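Local coordinates for protein hypoxanthine-guanine-xanthine phosphoribosyltransferase (PDB 1HGX) that salvages host purines for a parasite unable to make them de novo, transferring phosphoribosyl from 5-phosphoribosyl 1-diphosphate to hypoxanthine, guanine or xanthine, at residues 20-23 and 24-28; 32-35 and 36-40; 53-56 and 57-60; 110-113 and 114-118. All blocks are in the same frame, centred on the assembly; numbering follows the deposited sequence.

Interaction 1. Residues 20-23 and 24-28; sequences IQKR and IRELA
Leu27 lays its CD2 methyl against one face of the Arg23 guanidinium, off toward the rim and 3.8 Å from NH2, while the carboxylate of Glu26 meets the same group near its plane, at the edge. The two flat groups are steeply turned, their planes 70° apart. Arg23 NH1 donates to Glu26 OE1 over 2.9 Å, reaching the anti side of that oxygen and lying somewhat out of the carboxylate plane. The other oxygen, OE2, takes Lys22 NZ at 2.7 Å on its syn side but well off the carboxylate plane, so one carboxylate carries two cations and the three residues form a salt-bridge network. Lys22 runs extended from CB and bends only at its last torsion (chi4 -69°), which swings NZ over to the acid. The Arg25 guanidinium lies differently, with one face over Gln21 O and Lys22 CA, resting on the preceding turn.

Beneath these side chains run the regular helical bonds, such as Ile24 N to Ile20 O at 2.9 Å and Leu27 N to Arg23 O at 2.8 Å. On the buried side Ile20 and Ile24 lie side by side, CG2 to CD1 4.0 Å, and Ile24 continues onto Asp55 and Leu56 of helix 50-57. Outside, Arg23 NE bonds most strongly to Gly149 O and NH2 to Cys148 O of strand 147-152, and Gln21 NE2 bonds to Gln17 OE1. The whole is an amphipathic helix, 17-35, packed on the phosphoribosyltransferase fold, with i to i+3 and i to i+4 salt bridges along its polar side.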
loop_
_atom_site.group_PDB
_atom_site.type_symbol
_atom_site.label_atom_id
_atom_site.label_comp_id
_atom_site.label_asym_id
_atom_site.label_seq_id
_atom_site.Cartn_x
_atom_site.Cartn_y
_atom_site.Cartn_z
ATOM N N ILE A 20 -1.649 18.125 0.766
ATOM C CA ILE A 20 -1.654 16.794 0.169
ATOM C C ILE A 20 -3.058 16.217 0.143
ATOM O O ILE A 20 -3.554 15.839 -0.913
ATOM C CB ILE A 20 -0.695 15.853 0.956
ATOM C CG1 ILE A 20 0.759 16.292 0.731
ATOM C CG2 ILE A 20 -0.909 14.389 0.568
ATOM C CD1 ILE A 20 1.739 15.691 1.718
ATOM N N GLN A 21 -3.720 16.215 1.296
ATOM C CA GLN A 21 -5.066 15.669 1.404
ATOM C C GLN A 21 -6.105 16.399 0.553
ATOM O O GLN A 21 -7.028 15.781 0.016
ATOM C CB GLN A 21 -5.477 15.585 2.874
ATOM C CG GLN A 21 -4.610 14.600 3.666
ATOM C CD GLN A 21 -4.512 13.225 2.993
ATOM O OE1 GLN A 21 -5.519 12.673 2.519
ATOM N NE2 GLN A 21 -3.311 12.672 2.949
ATOM N N LYS A 22 -5.946 17.710 0.413
ATOM C CA LYS A 22 -6.849 18.491 -0.410
ATOM C C LYS A 22 -6.652 18.066 -1.875
ATOM O O LYS A 22 -7.619 17.816 -2.604
ATOM C CB LYS A 22 -6.532 19.972 -0.236
ATOM C CG LYS A 22 -7.281 20.904 -1.154
ATOM C CD LYS A 22 -6.931 22.338 -0.813
ATOM C CE LYS A 22 -7.627 23.312 -1.731
ATOM N NZ LYS A 22 -7.092 23.228 -3.112
ATOM N N ARG A 23 -5.397 17.958 -2.294
ATOM C CA ARG A 23 -5.085 17.568 -3.667
ATOM C C ARG A 23 -5.616 16.169 -3.993
ATOM O O ARG A 23 -6.141 15.920 -5.080
ATOM C CB ARG A 23 -3.571 17.603 -3.895
ATOM C CG ARG A 23 -3.180 17.429 -5.353
ATOM C CD ARG A 23 -3.658 18.615 -6.179
ATOM N NE ARG A 23 -3.437 18.402 -7.602
ATOM C CZ ARG A 23 -4.393 18.430 -8.520
ATOM N NH1 ARG A 23 -5.649 18.668 -8.171
ATOM N NH2 ARG A 23 -4.093 18.184 -9.787
ATOM N N ILE A 24 -5.445 15.249 -3.055
ATOM C CA ILE A 24 -5.918 13.886 -3.237
ATOM C C ILE A 24 -7.433 13.857 -3.431
ATOM O O ILE A 24 -7.934 13.114 -4.274
ATOM C CB ILE A 24 -5.486 12.997 -2.052
ATOM C CG1 ILE A 24 -3.991 12.695 -2.176
ATOM C CG2 ILE A 24 -6.302 11.694 -2.008
ATOM C CD1 ILE A 24 -3.477 11.788 -1.112
ATOM N N ARG A 25 -8.166 14.673 -2.674
ATOM C CA ARG A 25 -9.618 14.708 -2.823
ATOM C C ARG A 25 -9.955 15.227 -4.207
ATOM O O ARG A 25 -10.877 14.730 -4.842
ATOM C CB ARG A 25 -10.268 15.596 -1.761
ATOM C CG ARG A 25 -10.248 15.009 -0.360
ATOM C CD ARG A 25 -11.163 15.786 0.592
ATOM N NE ARG A 25 -10.693 17.146 0.848
ATOM C CZ ARG A 25 -9.879 17.481 1.849
ATOM N NH1 ARG A 25 -9.445 16.556 2.694
ATOM N NH2 ARG A 25 -9.486 18.737 1.997
ATOM N N GLU A 26 -9.197 16.219 -4.675
ATOM C CA GLU A 26 -9.407 16.801 -6.006
ATOM C C GLU A 26 -9.140 15.769 -7.101
ATOM O O GLU A 26 -9.911 15.652 -8.062
ATOM C CB GLU A 26 -8.493 18.014 -6.219
ATOM C CG GLU A 26 -8.817 19.192 -5.312
ATOM C CD GLU A 26 -7.801 20.315 -5.388
ATOM O OE1 GLU A 26 -6.685 20.109 -5.905
ATOM O OE2 GLU A 26 -8.112 21.415 -4.903
ATOM N N LEU A 27 -8.041 15.030 -6.957
ATOM C CA LEU A 27 -7.678 13.994 -7.922
ATOM C C LEU A 27 -8.719 12.882 -7.942
ATOM O O LEU A 27 -9.154 12.458 -9.011
ATOM C CB LEU A 27 -6.296 13.416 -7.609
ATOM C CG LEU A 27 -5.119 14.321 -7.983
ATOM C CD1 LEU A 27 -3.808 13.714 -7.506
ATOM C CD2 LEU A 27 -5.111 14.543 -9.493
ATOM N N ALA A 28 -9.136 12.435 -6.761
ATOM C CA ALA A 28 -10.127 11.367 -6.646
ATOM C C ALA A 28 -11.416 11.753 -7.378
ATOM O O ALA A 28 -12.021 10.922 -8.051
ATOM C CB ALA A 28 -10.407 11.062 -5.180
#

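Interaction 2. Residues 32-35 and 36-40; sequences TEFY and EDKNP
Lys38 folds back over the end of helix 17-35 and lies across one face of the Phe34 ring. Its CE stands 3.7 Å from CZ of Phe34, and its ammonium sits 4.2 Å from the ring centroid, only 12° off the normal, a cation-pi contact. The chain is extended until the last torsion (chi4 58°), where the bend carries NZ to Phe34 O; that bond is 2.8 Å long and lies in the carbonyl plane. Main chain closes the same turn, Lys38 N giving a 3.0 Å bond to Tyr35 O from well above its carbonyl plane.

The close-packed part is inward: Tyr35 CD1 touches Pro40 CB at 3.6 Å, and the buried ring continues onto Phe62, Leu99 and Tyr147. On the solvent side the contacts are slacker. Exposed Glu36 passes the methyl of Thr32 with OE2 3.9 Å from CG2, and Asp37 OD1 makes a long ion pair with its neighbour Lys38 NZ. Thr32 OG1 itself turns back to Ala28 O.

One ammonium thus serves a carbonyl at the helix C-terminus and an aromatic face together. The negative end of the helix dipole probably favours its charge there, as the chain leaves for strand 41-45.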
loop_
_atom_site.group_PDB
_atom_site.type_symbol
_atom_site.label_atom_id
_atom_site.label_comp_id
_atom_site.label_asym_id
_atom_site.label_seq_id
_atom_site.Cartn_x
_atom_site.Cartn_y
_atom_site.Cartn_z
ATOM N N THR A 32 -12.814 9.717 -10.638
ATOM C CA THR A 32 -14.170 9.161 -10.613
ATOM C C THR A 32 -14.935 9.484 -11.900
ATOM O O THR A 32 -15.643 8.642 -12.455
ATOM C CB THR A 32 -14.946 9.698 -9.399
ATOM O OG1 THR A 32 -14.261 9.322 -8.199
ATOM C CG2 THR A 32 -16.352 9.125 -9.370
ATOM N N GLU A 33 -14.746 10.706 -12.380
ATOM C CA GLU A 33 -15.372 11.189 -13.594
ATOM C C GLU A 33 -15.155 10.181 -14.730
ATOM O O GLU A 33 -16.102 9.723 -15.366
ATOM C CB GLU A 33 -14.722 12.522 -13.965
ATOM C CG GLU A 33 -15.611 13.493 -14.701
ATOM C CD GLU A 33 -16.454 14.344 -13.766
ATOM O OE1 GLU A 33 -16.086 14.480 -12.575
ATOM O OE2 GLU A 33 -17.481 14.889 -14.231
ATOM N N PHE A 34 -13.909 9.763 -14.912
ATOM C CA PHE A 34 -13.555 8.844 -15.984
ATOM C C PHE A 34 -13.657 7.350 -15.680
ATOM O O PHE A 34 -14.128 6.577 -16.514
ATOM C CB PHE A 34 -12.135 9.176 -16.473
ATOM C CG PHE A 34 -11.702 8.402 -17.687
ATOM C CD1 PHE A 34 -12.136 8.768 -18.955
ATOM C CD2 PHE A 34 -10.850 7.311 -17.561
ATOM C CE1 PHE A 34 -11.730 8.061 -20.080
ATOM C CE2 PHE A 34 -10.438 6.596 -18.686
ATOM C CZ PHE A 34 -10.879 6.973 -19.946
ATOM N N TYR A 35 -13.271 6.956 -14.472
ATOM C CA TYR A 35 -13.229 5.538 -14.103
ATOM C C TYR A 35 -14.404 4.879 -13.388
ATOM O O TYR A 35 -14.425 3.654 -13.231
ATOM C CB TYR A 35 -11.961 5.279 -13.279
ATOM C CG TYR A 35 -10.681 5.475 -14.054
ATOM C CD1 TYR A 35 -10.281 4.547 -15.013
ATOM C CD2 TYR A 35 -9.875 6.591 -13.837
ATOM C CE1 TYR A 35 -9.110 4.720 -15.736
ATOM C CE2 TYR A 35 -8.700 6.780 -14.558
ATOM C CZ TYR A 35 -8.324 5.838 -15.508
ATOM O OH TYR A 35 -7.167 6.021 -16.231
ATOM N N GLU A 36 -15.384 5.667 -12.983
ATOM C CA GLU A 36 -16.520 5.154 -12.237
ATOM C C GLU A 36 -17.183 3.875 -12.776
ATOM O O GLU A 36 -17.400 2.915 -12.034
ATOM C CB GLU A 36 -17.547 6.269 -12.094
ATOM C CG GLU A 36 -18.645 6.006 -11.104
ATOM C CD GLU A 36 -19.466 7.249 -10.846
ATOM O OE1 GLU A 36 -19.681 8.034 -11.797
ATOM O OE2 GLU A 36 -19.875 7.454 -9.686
ATOM N N ASP A 37 -17.482 3.844 -14.066
ATOM C CA ASP A 37 -18.146 2.676 -14.632
ATOM C C ASP A 37 -17.205 1.806 -15.452
ATOM O O ASP A 37 -17.646 0.941 -16.195
ATOM C CB ASP A 37 -19.336 3.128 -15.489
ATOM C CG ASP A 37 -18.917 3.948 -16.706
ATOM O OD1 ASP A 37 -17.945 4.736 -16.616
ATOM O OD2 ASP A 37 -19.573 3.807 -17.762
ATOM N N LYS A 38 -15.906 1.978 -15.252
ATOM C CA LYS A 38 -14.931 1.236 -16.029
ATOM C C LYS A 38 -14.252 0.017 -15.417
ATOM O O LYS A 38 -13.527 -0.688 -16.127
ATOM C CB LYS A 38 -13.878 2.203 -16.564
ATOM C CG LYS A 38 -14.408 3.110 -17.664
ATOM C CD LYS A 38 -13.310 3.981 -18.252
ATOM C CE LYS A 38 -13.829 4.783 -19.435
ATOM N NZ LYS A 38 -14.977 5.644 -19.040
ATOM N N ASN A 39 -14.493 -0.254 -14.134
ATOM C CA ASN A 39 -13.859 -1.387 -13.442
ATOM C C ASN A 39 -12.392 -1.465 -13.858
ATOM O O ASN A 39 -11.925 -2.479 -14.383
ATOM C CB ASN A 39 -14.561 -2.704 -13.783
ATOM C CG ASN A 39 -14.018 -3.868 -12.982
ATOM O OD1 ASN A 39 -14.018 -5.006 -13.443
ATOM N ND2 ASN A 39 -13.533 -3.584 -11.776
ATOM N N PRO A 40 -11.635 -0.381 -13.610
ATOM C CA PRO A 40 -10.223 -0.338 -13.982
ATOM C C PRO A 40 -9.263 -1.102 -13.103
ATOM O O PRO A 40 -9.556 -1.411 -11.949
ATOM C CB PRO A 40 -9.921 1.158 -13.891
ATOM C CG PRO A 40 -10.668 1.530 -12.633
ATOM C CD PRO A 40 -12.016 0.841 -12.873
#

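Interaction 3. Residues 53-56 and 57-60; sequences YTDL and LKHL
Tyr53 offers one ring face to Leu57, one turn further along helix 50-57. With CG of the tyrosine opposite its backbone N (chi1 -177°), the leucine crosses the ring obliquely: CD1 stands over the face, 4.2 Å from the centroid, and CD2 touches CE2 at 3.5 Å. Leu57 holds an unusual first torsion, -96°, away from the staggered positions, in setting both methyls against the ring. The phenol OH is bonded to Met42 O on strand 41-45.

His59, within a type I turn from Leu57 to Leu60, points ND1 at Asp55 O, 2.7 Å away and almost exactly in the ring plane. This bond continues the helix pattern where the main chain is leaving it, while His59 N reaches Leu56 O at 2.8 Å from above the carbonyl plane.

Asp55 and Lys58 run side by side, OD1 and NZ 3.4 Å apart, a salt bridge whose hydrogen bond is weak. Asp55 OD2 bonds to Tyr160 OH, and OD1 makes a salt bridge to Lys58 of the second subunit; the converse pair is long and weak. The donation from ND1 places a proton on that nitrogen, and the acids and lysines clustered across the dimer interface probably stabilise one another's charges.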
loop_
_atom_site.group_PDB
_atom_site.type_symbol
_atom_site.label_atom_id
_atom_site.label_comp_id
_atom_site.label_asym_id
_atom_site.label_seq_id
_atom_site.Cartn_x
_atom_site.Cartn_y
_atom_site.Cartn_z
ATOM N N TYR A 53 -1.225 6.104 -3.172
ATOM C CA TYR A 53 -2.149 5.105 -3.721
ATOM C C TYR A 53 -3.274 4.742 -2.754
ATOM O O TYR A 53 -4.456 4.813 -3.115
ATOM C CB TYR A 53 -1.376 3.843 -4.113
ATOM C CG TYR A 53 -2.203 2.744 -4.761
ATOM C CD1 TYR A 53 -2.548 2.809 -6.111
ATOM C CD2 TYR A 53 -2.571 1.602 -4.042
ATOM C CE1 TYR A 53 -3.231 1.758 -6.737
ATOM C CE2 TYR A 53 -3.254 0.546 -4.661
ATOM C CZ TYR A 53 -3.576 0.632 -6.006
ATOM O OH TYR A 53 -4.235 -0.417 -6.622
ATOM N N THR A 54 -2.924 4.342 -1.537
ATOM C CA THR A 54 -3.952 3.982 -0.571
ATOM C C THR A 54 -4.833 5.175 -0.198
ATOM O O THR A 54 -6.035 5.012 0.017
ATOM C CB THR A 54 -3.351 3.352 0.689
ATOM O OG1 THR A 54 -2.462 4.284 1.304
ATOM C CG2 THR A 54 -2.590 2.076 0.332
ATOM N N ASP A 55 -4.250 6.371 -0.126
ATOM C CA ASP A 55 -5.041 7.560 0.208
ATOM C C ASP A 55 -6.067 7.862 -0.874
ATOM O O ASP A 55 -7.197 8.260 -0.571
ATOM C CB ASP A 55 -4.147 8.775 0.463
ATOM C CG ASP A 55 -3.617 8.818 1.895
ATOM O OD1 ASP A 55 -4.107 8.048 2.750
ATOM O OD2 ASP A 55 -2.707 9.623 2.173
ATOM N N LEU A 56 -5.681 7.639 -2.128
ATOM C CA LEU A 56 -6.570 7.847 -3.263
ATOM C C LEU A 56 -7.712 6.841 -3.205
ATOM O O LEU A 56 -8.883 7.212 -3.363
ATOM C CB LEU A 56 -5.836 7.638 -4.592
ATOM C CG LEU A 56 -5.109 8.783 -5.295
ATOM C CD1 LEU A 56 -4.527 8.217 -6.581
ATOM C CD2 LEU A 56 -6.054 9.951 -5.614
ATOM N N LEU A 57 -7.361 5.568 -3.017
ATOM C CA LEU A 57 -8.347 4.491 -2.959
ATOM C C LEU A 57 -9.386 4.680 -1.856
ATOM O O LEU A 57 -10.507 4.191 -1.970
ATOM C CB LEU A 57 -7.663 3.131 -2.827
ATOM C CG LEU A 57 -7.438 2.328 -4.116
ATOM C CD1 LEU A 57 -6.800 3.166 -5.209
ATOM C CD2 LEU A 57 -6.595 1.108 -3.803
ATOM N N LYS A 58 -9.024 5.401 -0.798
ATOM C CA LYS A 58 -9.959 5.661 0.292
ATOM C C LYS A 58 -11.047 6.636 -0.156
ATOM O O LYS A 58 -12.048 6.824 0.535
ATOM C CB LYS A 58 -9.231 6.226 1.508
ATOM C CG LYS A 58 -8.392 5.213 2.227
ATOM C CD LYS A 58 -7.529 5.891 3.250
ATOM C CE LYS A 58 -6.604 4.897 3.914
ATOM N NZ LYS A 58 -5.578 5.619 4.705
ATOM N N HIS A 59 -10.837 7.264 -1.306
ATOM C CA HIS A 59 -11.790 8.217 -1.849
ATOM C C HIS A 59 -12.474 7.722 -3.101
ATOM O O HIS A 59 -13.243 8.457 -3.704
ATOM C CB HIS A 59 -11.091 9.538 -2.163
ATOM C CG HIS A 59 -10.540 10.223 -0.956
ATOM N ND1 HIS A 59 -9.312 9.911 -0.421
ATOM C CD2 HIS A 59 -11.075 11.168 -0.149
ATOM C CE1 HIS A 59 -9.109 10.630 0.665
ATOM N NE2 HIS A 59 -10.163 11.404 0.854
ATOM N N LEU A 60 -12.171 6.505 -3.527
ATOM C CA LEU A 60 -12.776 5.970 -4.736
ATOM C C LEU A 60 -13.932 5.055 -4.380
ATOM O O LEU A 60 -13.741 3.904 -3.991
ATOM C CB LEU A 60 -11.728 5.232 -5.568
ATOM C CG LEU A 60 -10.997 5.973 -6.690
ATOM C CD1 LEU A 60 -11.048 7.476 -6.551
ATOM C CD2 LEU A 60 -9.578 5.476 -6.747
#

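Interaction 4. Residues 110-113 and 114-118; sequences TMYQ and LLNNL. With 5GP (guanosine-5'-monophosphate), chain C.
Thr110 to Leu118 form unbroken alpha helix, with successive i to i+4 bonds: Leu114 N to Thr110 O at 2.9 Å lies in the carbonyl plane, and Leu115 N to Met111 O, 2.8 Å, is nearly straight at 165°. At the start of the helix Thr110 N gives a 2.8 Å bond to O2P of the bound guanosine monophosphate, and its OG1 donates to the same oxygen at 2.7 Å.

Met111 bends at both chi2 and chi3, bringing its sulfur against Leu115, SD to CG 4.1 Å, and its methyl toward Leu114 CD1. These apolar groups face strands 97-102 and 125-130. On a neighbouring, more exposed flank the Asn116 amide stands nearly upright over the Tyr112 ring, planes 80° apart, with ND2 3.2 Å from CE2 and off toward the rim. A water bonds to Tyr112 O at 2.8 Å and, weakly, to Asn116 OD1, tying the amide to the helix.

Thr110 thus grips O2P through N-H and hydroxyl at the helix N-terminus; Asp106 N, Thr107 OG1 and Gly108 N of the preceding loop also bond to the nucleotide, probably at its phosphate. The helix dipole probably helps to hold the anion's charge, as in other phosphoribosyltransferases with this loop.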
loop_
_atom_site.group_PDB
_atom_site.type_symbol
_atom_site.label_atom_id
_atom_site.label_comp_id
_atom_site.label_asym_id
_atom_site.label_seq_id
_atom_site.Cartn_x
_atom_site.Cartn_y
_atom_site.Cartn_z
ATOM N N THR A 110 11.921 5.796 -16.439
ATOM C CA THR A 110 11.170 4.707 -15.824
ATOM C C THR A 110 9.749 4.562 -16.381
ATOM O O THR A 110 9.366 3.487 -16.848
ATOM C CB THR A 110 11.113 4.856 -14.289
ATOM O OG1 THR A 110 12.441 5.000 -13.771
ATOM C CG2 THR A 110 10.493 3.613 -13.666
ATOM N N MET A 111 8.987 5.650 -16.366
ATOM C CA MET A 111 7.619 5.626 -16.864
ATOM C C MET A 111 7.550 5.366 -18.368
ATOM O O MET A 111 6.653 4.667 -18.841
ATOM C CB MET A 111 6.900 6.931 -16.504
ATOM C CG MET A 111 5.389 6.892 -16.678
ATOM S SD MET A 111 4.593 5.479 -15.848
ATOM C CE MET A 111 5.254 5.592 -14.219
ATOM N N TYR A 112 8.497 5.913 -19.123
ATOM C CA TYR A 112 8.508 5.702 -20.570
ATOM C C TYR A 112 8.642 4.205 -20.882
ATOM O O TYR A 112 7.958 3.674 -21.750
ATOM C CB TYR A 112 9.645 6.502 -21.221
ATOM C CG TYR A 112 9.836 6.226 -22.692
ATOM C CD1 TYR A 112 9.085 6.897 -23.649
ATOM C CD2 TYR A 112 10.762 5.287 -23.126
ATOM C CE1 TYR A 112 9.247 6.635 -25.009
ATOM C CE2 TYR A 112 10.935 5.015 -24.478
ATOM C CZ TYR A 112 10.172 5.695 -25.416
ATOM O OH TYR A 112 10.328 5.440 -26.764
ATOM N N GLN A 113 9.521 3.527 -20.155
ATOM C CA GLN A 113 9.734 2.099 -20.359
ATOM C C GLN A 113 8.556 1.274 -19.842
ATOM O O GLN A 113 8.145 0.297 -20.476
ATOM C CB GLN A 113 11.030 1.663 -19.686
ATOM C CG GLN A 113 12.233 2.415 -20.219
ATOM C CD GLN A 113 13.533 1.781 -19.817
ATOM O OE1 GLN A 113 14.202 1.152 -20.633
ATOM N NE2 GLN A 113 13.903 1.940 -18.557
ATOM N N LEU A 114 7.988 1.696 -18.718
ATOM C CA LEU A 114 6.854 1.009 -18.124
ATOM C C LEU A 114 5.654 1.101 -19.069
ATOM O O LEU A 114 4.977 0.103 -19.327
ATOM C CB LEU A 114 6.503 1.632 -16.769
ATOM C CG LEU A 114 6.106 0.705 -15.615
ATOM C CD1 LEU A 114 5.172 1.446 -14.683
ATOM C CD2 LEU A 114 5.441 -0.560 -16.104
ATOM N N LEU A 115 5.406 2.287 -19.612
ATOM C CA LEU A 115 4.287 2.472 -20.532
ATOM C C LEU A 115 4.431 1.631 -21.805
ATOM O O LEU A 115 3.446 1.060 -22.288
ATOM C CB LEU A 115 4.101 3.950 -20.883
ATOM C CG LEU A 115 3.551 4.853 -19.772
ATOM C CD1 LEU A 115 3.361 6.256 -20.311
ATOM C CD2 LEU A 115 2.219 4.304 -19.269
ATOM N N ASN A 116 5.648 1.545 -22.342
ATOM C CA ASN A 116 5.887 0.753 -23.547
ATOM C C ASN A 116 5.601 -0.709 -23.232
ATOM O O ASN A 116 4.998 -1.411 -24.038
ATOM C CB ASN A 116 7.329 0.896 -24.051
ATOM C CG ASN A 116 7.579 2.209 -24.780
ATOM O OD1 ASN A 116 6.672 2.791 -25.385
ATOM N ND2 ASN A 116 8.828 2.658 -24.767
ATOM N N ASN A 117 6.030 -1.172 -22.063
ATOM C CA ASN A 117 5.783 -2.553 -21.669
ATOM C C ASN A 117 4.279 -2.817 -21.548
ATOM O O ASN A 117 3.760 -3.777 -22.118
ATOM C CB ASN A 117 6.475 -2.878 -20.341
ATOM C CG ASN A 117 6.145 -4.280 -19.829
ATOM O OD1 ASN A 117 5.022 -4.549 -19.420
ATOM N ND2 ASN A 117 7.139 -5.169 -19.830
ATOM N N LEU A 118 3.570 -1.928 -20.854
ATOM C CA LEU A 118 2.128 -2.101 -20.648
ATOM C C LEU A 118 1.276 -1.976 -21.914
ATOM O O LEU A 118 0.299 -2.708 -22.081
ATOM C CB LEU A 118 1.606 -1.144 -19.563
ATOM C CG LEU A 118 2.171 -1.294 -18.142
ATOM C CD1 LEU A 118 1.579 -0.207 -17.262
ATOM C CD2 LEU A 118 1.879 -2.658 -17.548
HETATM P P 5GP C . 13.072 8.812 -13.827
HETATM O O1P 5GP C . 11.845 9.579 -14.137
HETATM O O2P 5GP C . 13.115 7.516 -14.507
HETATM O O3P 5GP C . 14.277 9.644 -13.998
HETATM O "O5'" 5GP C . 13.065 8.627 -12.279
HETATM C "C5'" 5GP C . 11.916 8.377 -11.480
HETATM C "C4'" 5GP C . 12.282 7.370 -10.466
HETATM O "O4'" 5GP C . 13.261 7.839 -9.524
HETATM C "C3'" 5GP C . 11.091 6.943 -9.664
HETATM O "O3'" 5GP C . 11.397 5.624 -9.224
HETATM C "C2'" 5GP C . 11.200 7.876 -8.521
HETATM O "O2'" 5GP C . 10.532 7.336 -7.392
HETATM C "C1'" 5GP C . 12.693 8.046 -8.235
HETATM N N9 5GP C . 12.979 9.469 -7.804
HETATM C C8 5GP C . 13.109 10.568 -8.640
HETATM N N7 5GP C . 13.295 11.703 -8.013
HETATM C C5 5GP C . 13.273 11.370 -6.656
HETATM C C6 5GP C . 13.302 12.230 -5.512
HETATM O O6 5GP C . 13.522 13.440 -5.489
HETATM N N1 5GP C . 13.048 11.554 -4.327
HETATM C C2 5GP C . 12.807 10.186 -4.237
HETATM N N2 5GP C . 12.700 9.671 -3.010
HETATM N N3 5GP C . 12.811 9.358 -5.310
HETATM C C4 5GP C . 13.019 10.016 -6.503
HETATM O O HOH W 1 6.692 5.016 -23.806
#

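Interactions 1 and 2 are consecutive along helix 17-35, their centres about 17 Å apart, and both lean on interaction 3. Interaction 1 meets it with centres about 9 Å apart: Gln21 NE2 probably bonds to Asp55 OD2, and Ala28 CB packs on His59 CB at 3.4 Å. Interaction 2 touches it only through Thr32 and Leu60. These three make a connected layer of two helices and their C-terminal loops, including part of the dimer interface. Interaction 4 stands apart, about 23 Å from interaction 3 between centres. Of the four, it alone bonds to the nucleotide, its Thr110 side chain about 7 Å from that of Asp106, the probable proton acceptor; the side chains of Tyr53 and Ile20 keep about 13 Å from the nucleotide.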